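Local coordinates for putative flagellar protein FliS (Parabacteroides merdae ATCC 43184, PDB 4YOK) that is of unknown function, pairing a prealbumin-like N-terminal domain of the transthyretin clan with a C-terminal domain of the E-set clan, at residues S170-T173 / E174-K177. Numbering follows the deposited sequence.
Sequences SGNT and EIVK
E174 sets its CB 3.5 Å from N172 OD1. Its chain bends at chi2 (-54°) and carries the carboxylate toward K177, one turn further on. I175 makes the capping bond. Its backbone N donates to N172 OD1 at 3.2 Å, the donor N lying 31° out of the carbonyl plane of the N172 amide. N172 has CG anti to its own N (chi1 -169°), which brings the amide back over the start of the helix. The I175 side chain crosses that of N172 at about a right angle, and its CD1 lies 3.6 Å from N172 CG. Both residues also touch Y151 of strand 151-155. With an alanine in place of the asparagine, the I175 N-H would probably lose this acceptor and I175 CD1 the amide it packs against. V176 rests CG2 on N172 O at 3.5 Å. K177 closes the turn, its N bonded to T173 O at 3.0 Å. The same oxygen lies 3.4 Å from K177 CD. K177 NZ forms a salt bridge to E174 OE2 at 2.9 Å, on the syn side of the carboxylate. This is an asparagine N-cap, here starting the short surface helix 173-177 between strands 161-168 and 182-189 of the C-terminal domain.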
loop_
_atom_site.group_PDB
_atom_site.type_symbol
_atom_site.label_atom_id
_atom_site.label_comp_id
_atom_site.label_asym_id
_atom_site.label_seq_id
_atom_site.Cartn_x
_atom_site.Cartn_y
_atom_site.Cartn_z
ATOM N N SER A 170 26.492 4.655 3.195
ATOM C CA SER A 170 27.764 4.632 3.934
ATOM C C SER A 170 27.720 5.590 5.136
ATOM O O SER A 170 27.005 6.587 5.107
ATOM C CB SER A 170 28.921 4.993 3.012
ATOM O OG SER A 170 28.787 6.344 2.591
ATOM N N GLY A 171 28.425 5.243 6.205
ATOM C CA GLY A 171 28.421 6.069 7.411
ATOM C C GLY A 171 27.153 5.997 8.253
ATOM O O GLY A 171 27.147 6.514 9.377
ATOM N N ASN A 172 26.064 5.361 7.734
ATOM C CA ASN A 172 24.812 5.191 8.482
ATOM C C ASN A 172 24.980 4.025 9.466
ATOM O O ASN A 172 24.909 2.842 9.069
ATOM C CB ASN A 172 23.622 4.962 7.547
ATOM C CG ASN A 172 22.292 5.042 8.246
ATOM O OD1 ASN A 172 22.023 4.349 9.237
ATOM N ND2 ASN A 172 21.440 5.913 7.765
ATOM N N THR A 173 25.219 4.378 10.752
ATOM C CA THR A 173 25.468 3.450 11.859
ATOM C C THR A 173 24.266 2.606 12.217
ATOM O O THR A 173 24.455 1.479 12.664
ATOM C CB THR A 173 25.970 4.199 13.118
ATOM O OG1 THR A 173 25.029 5.213 13.489
ATOM C CG2 THR A 173 27.352 4.798 12.927
ATOM N N GLU A 174 23.037 3.132 12.035
ATOM C CA GLU A 174 21.805 2.392 12.352
ATOM C C GLU A 174 21.646 1.158 11.454
ATOM O O GLU A 174 21.255 0.103 11.946
ATOM C CB GLU A 174 20.572 3.311 12.229
ATOM C CG GLU A 174 20.451 4.303 13.381
ATOM C CD GLU A 174 20.465 3.690 14.772
ATOM O OE1 GLU A 174 19.562 2.877 15.076
ATOM O OE2 GLU A 174 21.392 4.010 15.550
ATOM N N ILE A 175 21.997 1.278 10.150
ATOM C CA ILE A 175 21.928 0.147 9.201
ATOM C C ILE A 175 22.945 -0.961 9.639
ATOM O O ILE A 175 22.579 -2.131 9.724
ATOM C CB ILE A 175 22.179 0.634 7.727
ATOM C CG1 ILE A 175 20.962 1.480 7.230
ATOM C CG2 ILE A 175 22.428 -0.582 6.779
ATOM C CD1 ILE A 175 21.213 2.361 6.029
ATOM N N VAL A 176 24.193 -0.565 9.943
ATOM C CA VAL A 176 25.275 -1.466 10.357
ATOM C C VAL A 176 24.868 -2.213 11.661
ATOM O O VAL A 176 25.088 -3.419 11.775
ATOM C CB VAL A 176 26.612 -0.697 10.510
ATOM C CG1 VAL A 176 27.748 -1.625 10.966
ATOM C CG2 VAL A 176 26.997 0.004 9.207
ATOM N N LYS A 177 24.209 -1.500 12.600
ATOM C CA LYS A 177 23.758 -2.030 13.904
ATOM C C LYS A 177 22.525 -2.936 13.836
ATOM O O LYS A 177 22.286 -3.701 14.769
ATOM C CB LYS A 177 23.400 -0.857 14.831
ATOM C CG LYS A 177 24.572 -0.233 15.581
ATOM C CD LYS A 177 24.270 1.204 16.060
ATOM C CE LYS A 177 23.088 1.322 17.004
ATOM N NZ LYS A 177 22.988 2.681 17.598
#